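Local atomic coordinates of ABC transporter periplasmic peptide-binding protein (Pseudoalteromonas, PDB entry 4QFL), a protein that binds dipeptides in the periplasm, here Ala-Phe, and probably hands them to an ABC transporter for uptake. Residues A[303-313]-A[365-374]; A[443-451]-A[460-471]. All coordinates share one frame; numbering follows the deposited sequence.

Contact 1. Residues A[303-313]-A[365-374]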
loop_
_atom_site.group_PDB
_atom_site.type_symbol
_atom_site.label_atom_id
_atom_site.label_comp_id
_atom_site.label_asym_id
_atom_site.label_seq_id
_atom_site.Cartn_x
_atom_site.Cartn_y
_atom_site.Cartn_z
ATOM N N PRO A 303 -12.036 -10.496 -24.482
ATOM C CA PRO A 303 -11.013 -10.214 -25.498
ATOM C C PRO A 303 -9.793 -9.495 -24.937
ATOM O O PRO A 303 -8.958 -9.012 -25.695
ATOM C CB PRO A 303 -11.741 -9.269 -26.448
ATOM C CG PRO A 303 -12.680 -8.540 -25.569
ATOM C CD PRO A 303 -13.141 -9.525 -24.539
ATOM N N PHE A 304 -9.687 -9.431 -23.620
ATOM C CA PHE A 304 -8.686 -8.581 -22.993
ATOM C C PHE A 304 -7.322 -9.262 -22.977
ATOM O O PHE A 304 -6.311 -8.624 -22.696
ATOM C CB PHE A 304 -9.172 -8.133 -21.598
ATOM C CG PHE A 304 -10.601 -7.658 -21.602
ATOM C CD1 PHE A 304 -10.945 -6.470 -22.225
ATOM C CD2 PHE A 304 -11.609 -8.434 -21.058
ATOM C CE1 PHE A 304 -12.264 -6.046 -22.270
ATOM C CE2 PHE A 304 -12.931 -8.018 -21.100
ATOM C CZ PHE A 304 -13.260 -6.821 -21.706
ATOM N N ASP A 305 -7.299 -10.550 -23.313
ATOM C CA ASP A 305 -6.043 -11.270 -23.498
ATOM C C ASP A 305 -5.413 -10.917 -24.846
ATOM O O ASP A 305 -4.307 -11.350 -25.165
ATOM C CB ASP A 305 -6.259 -12.777 -23.370
ATOM C CG ASP A 305 -7.118 -13.342 -24.477
ATOM O OD1 ASP A 305 -7.956 -12.596 -25.022
ATOM O OD2 ASP A 305 -6.964 -14.543 -24.805
ATOM N N ASN A 306 -6.125 -10.118 -25.631
ATOM C CA ASN A 306 -5.662 -9.740 -26.952
ATOM C C ASN A 306 -5.041 -8.359 -26.935
ATOM O O ASN A 306 -5.722 -7.364 -26.701
ATOM C CB ASN A 306 -6.834 -9.750 -27.919
ATOM C CG ASN A 306 -6.415 -9.499 -29.325
ATOM O OD1 ASN A 306 -5.348 -8.950 -29.573
ATOM N ND2 ASN A 306 -7.251 -9.896 -30.268
ATOM N N LEU A 307 -3.744 -8.296 -27.189
ATOM C CA LEU A 307 -3.039 -7.032 -27.068
ATOM C C LEU A 307 -3.690 -5.968 -27.939
ATOM O O LEU A 307 -3.914 -4.851 -27.477
ATOM C CB LEU A 307 -1.559 -7.191 -27.413
ATOM C CG LEU A 307 -0.679 -5.937 -27.331
ATOM C CD1 LEU A 307 -0.857 -5.173 -26.018
ATOM C CD2 LEU A 307 0.780 -6.314 -27.539
ATOM N N LYS A 308 -4.014 -6.316 -29.185
ATOM C CA LYS A 308 -4.645 -5.365 -30.099
ATOM C C LYS A 308 -5.909 -4.770 -29.511
ATOM O O LYS A 308 -6.261 -3.626 -29.791
ATOM C CB LYS A 308 -4.966 -6.014 -31.443
ATOM C CG LYS A 308 -3.861 -5.886 -32.482
ATOM C CD LYS A 308 -4.425 -5.400 -33.816
ATOM C CE LYS A 308 -3.346 -5.338 -34.897
ATOM N NZ LYS A 308 -2.409 -4.175 -34.760
ATOM N N VAL A 309 -6.607 -5.556 -28.706
ATOM C CA VAL A 309 -7.818 -5.081 -28.072
ATOM C C VAL A 309 -7.439 -4.105 -26.975
ATOM O O VAL A 309 -8.026 -3.029 -26.860
ATOM C CB VAL A 309 -8.617 -6.236 -27.475
ATOM C CG1 VAL A 309 -9.551 -5.736 -26.385
ATOM C CG2 VAL A 309 -9.387 -6.950 -28.558
ATOM N N ARG A 310 -6.451 -4.481 -26.171
ATOM C CA ARG A 310 -6.021 -3.624 -25.078
ATOM C C ARG A 310 -5.575 -2.283 -25.633
ATOM O O ARG A 310 -5.926 -1.232 -25.093
ATOM C CB ARG A 310 -4.924 -4.291 -24.238
ATOM C CG ARG A 310 -5.447 -5.475 -23.433
ATOM C CD ARG A 310 -4.489 -5.940 -22.343
ATOM N NE ARG A 310 -3.170 -6.301 -22.857
ATOM C CZ ARG A 310 -2.845 -7.486 -23.372
ATOM N NH1 ARG A 310 -3.742 -8.449 -23.481
ATOM N NH2 ARG A 310 -1.608 -7.703 -23.793
ATOM N N GLN A 311 -4.826 -2.327 -26.730
ATOM C CA GLN A 311 -4.388 -1.116 -27.417
ATOM C C GLN A 311 -5.580 -0.306 -27.936
ATOM O O GLN A 311 -5.642 0.910 -27.762
ATOM C CB GLN A 311 -3.446 -1.479 -28.561
ATOM C CG GLN A 311 -2.238 -2.265 -28.105
ATOM C CD GLN A 311 -1.446 -2.863 -29.253
ATOM O OE1 GLN A 311 -0.374 -3.427 -29.045
ATOM N NE2 GLN A 311 -1.971 -2.744 -30.469
ATOM N N ALA A 312 -6.533 -0.985 -28.567
ATOM C CA ALA A 312 -7.733 -0.320 -29.055
ATOM C C ALA A 312 -8.484 0.443 -27.949
ATOM O O ALA A 312 -8.883 1.587 -28.149
ATOM C CB ALA A 312 -8.649 -1.317 -29.751
ATOM N N LEU A 313 -8.664 -0.170 -26.786
ATOM C CA LEU A 313 -9.447 0.444 -25.716
ATOM C C LEU A 313 -8.792 1.704 -25.132
ATOM O O LEU A 313 -9.463 2.696 -24.840
ATOM C CB LEU A 313 -9.691 -0.558 -24.588
ATOM C CG LEU A 313 -10.635 -1.741 -24.810
ATOM C CD1 LEU A 313 -10.382 -2.815 -23.764
ATOM C CD2 LEU A 313 -12.088 -1.302 -24.780
ATOM N N GLU A 365 -10.623 -5.163 -36.750
ATOM C CA GLU A 365 -9.250 -5.575 -37.049
ATOM C C GLU A 365 -8.744 -6.260 -35.797
ATOM O O GLU A 365 -7.551 -6.508 -35.608
ATOM C CB GLU A 365 -8.369 -4.376 -37.379
ATOM C CG GLU A 365 -6.912 -4.694 -37.590
ATOM C CD GLU A 365 -6.070 -3.438 -37.625
ATOM O OE1 GLU A 365 -6.432 -2.505 -38.379
ATOM O OE2 GLU A 365 -5.058 -3.377 -36.888
ATOM N N ALA A 366 -9.697 -6.541 -34.925
ATOM C CA ALA A 366 -9.441 -7.252 -33.697
ATOM C C ALA A 366 -10.405 -8.423 -33.503
ATOM O O ALA A 366 -10.107 -9.322 -32.721
ATOM C CB ALA A 366 -9.507 -6.298 -32.502
ATOM N N GLY A 367 -11.546 -8.444 -34.198
ATOM C CA GLY A 367 -11.965 -7.440 -35.158
ATOM C C GLY A 367 -13.357 -6.984 -34.796
ATOM O O GLY A 367 -14.287 -7.023 -35.613
ATOM N N TYR A 368 -13.478 -6.552 -33.544
ATOM C CA TYR A 368 -14.747 -6.216 -32.910
ATOM C C TYR A 368 -15.408 -4.975 -33.495
ATOM O O TYR A 368 -15.403 -3.907 -32.878
ATOM C CB TYR A 368 -14.518 -6.033 -31.411
ATOM C CG TYR A 368 -14.374 -7.344 -30.674
ATOM C CD1 TYR A 368 -13.134 -7.976 -30.549
ATOM C CD2 TYR A 368 -15.487 -7.958 -30.110
ATOM C CE1 TYR A 368 -13.017 -9.193 -29.866
ATOM C CE2 TYR A 368 -15.385 -9.156 -29.427
ATOM C CZ TYR A 368 -14.157 -9.778 -29.306
ATOM O OH TYR A 368 -14.108 -10.978 -28.617
ATOM N N GLU A 369 -15.991 -5.130 -34.680
ATOM C CA GLU A 369 -16.644 -4.018 -35.356
ATOM C C GLU A 369 -17.871 -3.535 -34.584
ATOM O O GLU A 369 -17.976 -2.354 -34.248
ATOM C CB GLU A 369 -17.011 -4.402 -36.790
ATOM C CG GLU A 369 -15.870 -5.033 -37.569
ATOM C CD GLU A 369 -16.222 -5.282 -39.024
ATOM O OE1 GLU A 369 -17.104 -4.567 -39.554
ATOM O OE2 GLU A 369 -15.619 -6.199 -39.635
ATOM N N LYS A 370 -18.796 -4.444 -34.301
ATOM C CA LYS A 370 -19.945 -4.111 -33.475
ATOM C C LYS A 370 -19.474 -3.957 -32.043
ATOM O O LYS A 370 -20.281 -3.814 -31.124
ATOM C CB LYS A 370 -21.016 -5.199 -33.559
ATOM C CG LYS A 370 -22.331 -4.764 -34.213
ATOM C CD LYS A 370 -22.217 -4.669 -35.732
ATOM C CE LYS A 370 -21.487 -3.403 -36.175
ATOM N NZ LYS A 370 -21.254 -3.375 -37.651
ATOM N N GLY A 371 -18.156 -3.994 -31.862
ATOM C CA GLY A 371 -17.559 -3.892 -30.544
ATOM C C GLY A 371 -18.088 -4.949 -29.593
ATOM O O GLY A 371 -18.546 -6.008 -30.019
ATOM N N PHE A 372 -18.035 -4.652 -28.299
ATOM C CA PHE A 372 -18.417 -5.620 -27.281
ATOM C C PHE A 372 -18.843 -4.928 -26.000
ATOM O O PHE A 372 -18.829 -3.706 -25.911
ATOM C CB PHE A 372 -17.246 -6.563 -26.981
ATOM C CG PHE A 372 -15.947 -5.850 -26.738
ATOM C CD1 PHE A 372 -15.647 -5.333 -25.487
ATOM C CD2 PHE A 372 -15.028 -5.686 -27.764
ATOM C CE1 PHE A 372 -14.456 -4.670 -25.264
ATOM C CE2 PHE A 372 -13.832 -5.023 -27.549
ATOM C CZ PHE A 372 -13.545 -4.514 -26.296
ATOM N N ASP A 373 -19.219 -5.734 -25.012
ATOM C CA ASP A 373 -19.496 -5.261 -23.664
ATOM C C ASP A 373 -18.302 -5.532 -22.743
ATOM O O ASP A 373 -17.573 -6.505 -22.923
ATOM C CB ASP A 373 -20.724 -5.974 -23.099
ATOM C CG ASP A 373 -22.017 -5.517 -23.743
ATOM O OD1 ASP A 373 -21.961 -4.811 -24.772
ATOM O OD2 ASP A 373 -23.090 -5.868 -23.210
ATOM N N MET A 374 -18.107 -4.675 -21.746
ATOM C CA MET A 374 -17.107 -4.951 -20.729
ATOM C C MET A 374 -17.476 -4.278 -19.423
ATOM O O MET A 374 -18.273 -3.334 -19.398
ATOM C CB MET A 374 -15.733 -4.457 -21.173
ATOM C CG MET A 374 -15.630 -2.948 -21.315
ATOM S SD MET A 374 -13.978 -2.451 -21.810
ATOM C CE MET A 374 -13.006 -3.082 -20.436
HETATM O O HOH W 1 -10.170 -10.182 -29.894
#

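Contact 2. Residues A[443-451]-A[460-471]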
loop_
_atom_site.group_PDB
_atom_site.type_symbol
_atom_site.label_atom_id
_atom_site.label_comp_id
_atom_site.label_asym_id
_atom_site.label_seq_id
_atom_site.Cartn_x
_atom_site.Cartn_y
_atom_site.Cartn_z
ATOM N N PHE A 443 7.206 -0.631 -7.176
ATOM C CA PHE A 443 6.179 -0.421 -8.193
ATOM C C PHE A 443 6.058 -1.625 -9.121
ATOM O O PHE A 443 5.203 -1.645 -10.000
ATOM C CB PHE A 443 6.489 0.819 -9.039
ATOM C CG PHE A 443 6.017 2.107 -8.429
ATOM C CD1 PHE A 443 4.691 2.507 -8.563
ATOM C CD2 PHE A 443 6.889 2.914 -7.716
ATOM C CE1 PHE A 443 4.236 3.685 -8.002
ATOM C CE2 PHE A 443 6.449 4.090 -7.156
ATOM C CZ PHE A 443 5.119 4.479 -7.296
ATOM N N PHE A 444 6.918 -2.619 -8.933
ATOM C CA PHE A 444 6.984 -3.726 -9.876
ATOM C C PHE A 444 6.699 -5.054 -9.221
ATOM O O PHE A 444 5.708 -5.705 -9.527
ATOM C CB PHE A 444 8.344 -3.752 -10.560
ATOM C CG PHE A 444 8.590 -2.563 -11.444
ATOM C CD1 PHE A 444 7.959 -2.456 -12.682
ATOM C CD2 PHE A 444 9.434 -1.553 -11.041
ATOM C CE1 PHE A 444 8.186 -1.366 -13.507
ATOM C CE2 PHE A 444 9.669 -0.456 -11.858
ATOM C CZ PHE A 444 9.044 -0.361 -13.090
ATOM N N SER A 445 7.567 -5.452 -8.303
ATOM C CA SER A 445 7.416 -6.752 -7.671
ATOM C C SER A 445 6.072 -6.977 -6.945
ATOM O O SER A 445 5.487 -8.049 -7.077
ATOM C CB SER A 445 8.621 -7.069 -6.786
ATOM O OG SER A 445 9.734 -7.421 -7.596
ATOM N N PRO A 446 5.561 -5.975 -6.197
ATOM C CA PRO A 446 4.285 -6.213 -5.502
ATOM C C PRO A 446 3.058 -6.085 -6.398
ATOM O O PRO A 446 1.937 -6.231 -5.906
ATOM C CB PRO A 446 4.227 -5.097 -4.448
ATOM C CG PRO A 446 5.590 -4.456 -4.439
ATOM C CD PRO A 446 6.174 -4.696 -5.806
ATOM N N LEU A 447 3.254 -5.808 -7.683
ATOM C CA LEU A 447 2.142 -5.447 -8.545
ATOM C C LEU A 447 1.997 -6.372 -9.715
ATOM O O LEU A 447 0.944 -6.967 -9.909
ATOM C CB LEU A 447 2.359 -4.050 -9.107
ATOM C CG LEU A 447 1.416 -2.956 -8.640
ATOM C CD1 LEU A 447 1.423 -2.890 -7.126
ATOM C CD2 LEU A 447 1.827 -1.640 -9.253
ATOM N N LEU A 448 3.062 -6.457 -10.511
ATOM C CA LEU A 448 3.025 -7.128 -11.812
ATOM C C LEU A 448 3.808 -8.448 -11.941
ATOM O O LEU A 448 3.781 -9.080 -12.995
ATOM C CB LEU A 448 3.481 -6.155 -12.903
ATOM C CG LEU A 448 2.490 -5.046 -13.251
ATOM C CD1 LEU A 448 3.089 -4.092 -14.262
ATOM C CD2 LEU A 448 1.195 -5.626 -13.776
ATOM N N SER A 449 4.483 -8.879 -10.884
ATOM C CA SER A 449 5.278 -10.104 -10.950
ATOM C C SER A 449 4.418 -11.359 -10.944
ATOM O O SER A 449 3.230 -11.304 -10.659
ATOM C CB SER A 449 6.275 -10.164 -9.795
ATOM O OG SER A 449 5.583 -10.181 -8.558
ATOM N N CYS A 450 5.022 -12.494 -11.267
ATOM C CA CYS A 450 4.308 -13.765 -11.182
ATOM C C CYS A 450 3.914 -14.097 -9.749
ATOM O O CYS A 450 2.785 -14.500 -9.499
ATOM C CB CYS A 450 5.114 -14.895 -11.812
ATOM S SG CYS A 450 5.114 -14.820 -13.638
ATOM N N THR A 451 4.831 -13.902 -8.810
ATOM C CA THR A 451 4.511 -14.098 -7.401
ATOM C C THR A 451 3.380 -13.169 -6.946
ATOM O O THR A 451 2.533 -13.568 -6.139
ATOM C CB THR A 451 5.737 -13.943 -6.497
ATOM O OG1 THR A 451 6.376 -12.696 -6.764
ATOM C CG2 THR A 451 6.726 -15.037 -6.770
ATOM N N ALA A 460 -3.892 -7.037 -13.121
ATOM C CA ALA A 460 -3.871 -7.396 -14.536
ATOM C C ALA A 460 -3.866 -8.914 -14.766
ATOM O O ALA A 460 -3.905 -9.380 -15.902
ATOM C CB ALA A 460 -2.676 -6.753 -15.225
ATOM N N ASN A 461 -3.808 -9.682 -13.686
ATOM C CA ASN A 461 -3.822 -11.128 -13.801
ATOM C C ASN A 461 -2.807 -11.543 -14.852
ATOM O O ASN A 461 -3.111 -12.311 -15.759
ATOM C CB ASN A 461 -5.217 -11.585 -14.208
ATOM C CG ASN A 461 -5.467 -13.053 -13.917
ATOM O OD1 ASN A 461 -4.697 -13.709 -13.200
ATOM N ND2 ASN A 461 -6.563 -13.576 -14.461
ATOM N N TRP A 462 -1.599 -11.014 -14.723
ATOM C CA TRP A 462 -0.587 -11.076 -15.778
ATOM C C TRP A 462 0.709 -11.694 -15.269
ATOM O O TRP A 462 1.479 -11.059 -14.537
ATOM C CB TRP A 462 -0.328 -9.654 -16.274
ATOM C CG TRP A 462 0.514 -9.461 -17.500
ATOM C CD1 TRP A 462 0.179 -9.768 -18.793
ATOM C CD2 TRP A 462 1.803 -8.817 -17.563
ATOM N NE1 TRP A 462 1.190 -9.386 -19.646
ATOM C CE2 TRP A 462 2.192 -8.800 -18.920
ATOM C CE3 TRP A 462 2.664 -8.267 -16.601
ATOM C CZ2 TRP A 462 3.409 -8.246 -19.337
ATOM C CZ3 TRP A 462 3.879 -7.720 -17.022
ATOM C CH2 TRP A 462 4.234 -7.715 -18.377
ATOM N N CYS A 463 0.944 -12.944 -15.641
ATOM C CA CYS A 463 2.206 -13.577 -15.311
ATOM C C CYS A 463 3.076 -13.626 -16.556
ATOM O O CYS A 463 2.791 -14.367 -17.491
ATOM C CB CYS A 463 1.981 -14.973 -14.746
ATOM S SG CYS A 463 3.506 -15.840 -14.327
ATOM N N ASN A 464 4.127 -12.812 -16.563
ATOM C CA ASN A 464 5.061 -12.739 -17.683
ATOM C C ASN A 464 6.476 -12.973 -17.158
ATOM O O ASN A 464 7.122 -12.062 -16.628
ATOM C CB ASN A 464 4.936 -11.377 -18.380
ATOM C CG ASN A 464 5.765 -11.281 -19.649
ATOM O OD1 ASN A 464 6.879 -11.783 -19.713
ATOM N ND2 ASN A 464 5.216 -10.631 -20.667
ATOM N N PRO A 465 6.954 -14.218 -17.264
ATOM C CA PRO A 465 8.273 -14.536 -16.698
ATOM C C PRO A 465 9.402 -13.686 -17.301
ATOM O O PRO A 465 10.404 -13.418 -16.651
ATOM C CB PRO A 465 8.440 -16.025 -17.034
ATOM C CG PRO A 465 7.012 -16.554 -17.111
ATOM C CD PRO A 465 6.235 -15.419 -17.735
ATOM N N GLU A 466 9.221 -13.266 -18.544
ATOM C CA GLU A 466 10.166 -12.405 -19.226
ATOM C C GLU A 466 10.303 -11.066 -18.498
ATOM O O GLU A 466 11.407 -10.582 -18.268
ATOM C CB GLU A 466 9.708 -12.212 -20.666
ATOM C CG GLU A 466 9.901 -13.465 -21.546
ATOM C CD GLU A 466 8.993 -14.668 -21.199
ATOM O OE1 GLU A 466 9.501 -15.814 -21.274
ATOM O OE2 GLU A 466 7.782 -14.487 -20.892
ATOM N N PHE A 467 9.165 -10.495 -18.131
ATOM C CA PHE A 467 9.090 -9.279 -17.320
ATOM C C PHE A 467 9.768 -9.499 -15.969
ATOM O O PHE A 467 10.580 -8.691 -15.534
ATOM C CB PHE A 467 7.611 -8.893 -17.131
ATOM C CG PHE A 467 7.393 -7.730 -16.210
ATOM C CD1 PHE A 467 7.642 -6.438 -16.630
ATOM C CD2 PHE A 467 6.922 -7.930 -14.926
ATOM C CE1 PHE A 467 7.428 -5.376 -15.777
ATOM C CE2 PHE A 467 6.716 -6.872 -14.079
ATOM C CZ PHE A 467 6.969 -5.606 -14.500
ATOM N N ASP A 468 9.445 -10.619 -15.324
ATOM C CA ASP A 468 9.937 -10.922 -13.975
ATOM C C ASP A 468 11.446 -11.047 -13.963
ATOM O O ASP A 468 12.108 -10.690 -12.987
ATOM C CB ASP A 468 9.347 -12.241 -13.458
ATOM C CG ASP A 468 7.903 -12.118 -13.032
ATOM O OD1 ASP A 468 7.273 -11.075 -13.327
ATOM O OD2 ASP A 468 7.395 -13.073 -12.411
ATOM N N LEU A 469 11.981 -11.580 -15.052
ATOM C CA LEU A 469 13.417 -11.748 -15.174
ATOM C C LEU A 469 14.099 -10.386 -15.108
ATOM O O LEU A 469 15.157 -10.245 -14.499
ATOM C CB LEU A 469 13.773 -12.478 -16.468
ATOM C CG LEU A 469 15.231 -12.897 -16.575
ATOM C CD1 LEU A 469 15.643 -13.666 -15.330
ATOM C CD2 LEU A 469 15.410 -13.733 -17.805
ATOM N N LEU A 470 13.493 -9.380 -15.729
ATOM C CA LEU A 470 14.018 -8.025 -15.612
ATOM C C LEU A 470 14.059 -7.594 -14.152
ATOM O O LEU A 470 15.007 -6.949 -13.709
ATOM C CB LEU A 470 13.161 -7.040 -16.413
ATOM C CG LEU A 470 13.235 -7.119 -17.937
ATOM C CD1 LEU A 470 12.205 -6.204 -18.590
ATOM C CD2 LEU A 470 14.645 -6.780 -18.391
ATOM N N LEU A 471 13.019 -7.945 -13.406
ATOM C CA LEU A 471 12.933 -7.542 -12.010
ATOM C C LEU A 471 14.032 -8.220 -11.187
ATOM O O LEU A 471 14.669 -7.605 -10.334
ATOM C CB LEU A 471 11.542 -7.857 -11.442
ATOM C CG LEU A 471 10.319 -7.290 -12.178
ATOM C CD1 LEU A 471 9.057 -7.505 -11.367
ATOM C CD2 LEU A 471 10.488 -5.820 -12.474
HETATM O O HOH W 2 4.845 -11.021 -14.594
HETATM O O HOH W 3 7.630 -13.522 -9.786
#

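Contact 1. Residues A[303-313]-A[365-374]
Val-309 and Ala-366 mark the closest backbone approach, their CA atoms 6.2 Å apart, and no direct hydrogen bond joins 303-313, a type I turn leading into a helix, to 365-374, a loop entering a strand. Side chains therefore carry the contact, with Phe-372 at its middle. Pro-303 lays CG over one face of that ring, 4.0 Å from the centroid and 5° off the normal, a CH-pi contact. Leu-313 CD2 meets Phe-372 CZ at 3.8 Å, the two side chains coming from opposite directions; Val-309 CG1 reaches the same CZ in like manner, and Val-309 CG2 rests on Ala-366 CB. The Phe-304 and Phe-372 planes stand at 82°, but their approach is oblique. Met-374 sets CB at the edge of the Phe-304 ring, 3.5 Å from CZ; the bend at chi3 (-60°) turns Met-374 CE back to Phe-304 CE1, while SD makes an oblique Met-aromatic contact. Pro-303 CB abuts Tyr-368 CE1 at 3.6 Å. Two polar links complete the contact: one water accepts from Asn-306 ND2 and donates to Ala-366 O, and Lys-308 NZ forms a salt bridge of 3.5 Å with Glu-365 OE2, while OE1 pairs with Lys-361 NZ. The packing joins helix 307-314 to the start of strand 373-378, with Trp-295 of strand 291-297 touching Leu-313 and Met-374, and Leu-363 of helix 356-363 against Phe-372.

Contact 2. Residues A[443-451]-A[460-471]
A disulfide cross-link with apolar packing beside it joins 443-451, a weakly helical turn and the start of helix 450-454, to the loop and helix of 460-471 in this family 5 solute-binding protein, following strand 428-434, whose Trp-433 contributes to the dipeptide pocket. Cys-450 SG and Cys-463 SG are bonded at 2.0 Å with chi3 96°, tying the first turn of helix 450-454 to the residues just before helix 465-475. Both helices have N-caps: Ser-449 OG reaches Ala-452 N, and Asn-464 OD1 accepts from Phe-467 N. Leu-448 CB packs against Phe-467 CE2 at 3.5 Å, the two side chains crossing at about a right angle. Phe-467 CG lies anti to the backbone N (chi1 175°), which carries CZ to Phe-444 CD1, and Phe-444 CD1 lies at the edge of the Phe-467 ring. Leu-471 adds CD2 against Phe-444 CB at 3.5 Å. Replacing Asp-468 with an alanine would probably leave Cys-450 N without its carboxylate acceptor and two bridging waters without one of their anchors. One of those waters accepts from Asn-464 N and lies within hydrogen-bonding distance of both Leu-448 O and Asp-468 OD1. The direct bond, Cys-450 N to Asp-468 OD2, spans 2.7 Å at 156° and uses the oxygen's syn lone pair.

Overall arrangement
Contact 1 closes before contact 2 opens, so the two follow in series along the chain. Their centres lie 23 Å apart on the same side of the chain's centre; the nearest atoms are about 5 Å apart and do not touch. Strand 428-434 links them: it pairs with 373-378, which contact 1 enters, and leads on to contact 2. Helix 480-497 touches both, packing on contact 2 through Ile-494, while the backbone O of Gln-497, at its end, accepts from Arg-310 NH2 of contact 1. Contact 1 is peripheral, 31 Å from the chain's centre, whereas Pro-446 and Leu-447 of contact 2 touch Trp-433, a residue of the pocket, so contact 2 adjoins part of the pocket wall.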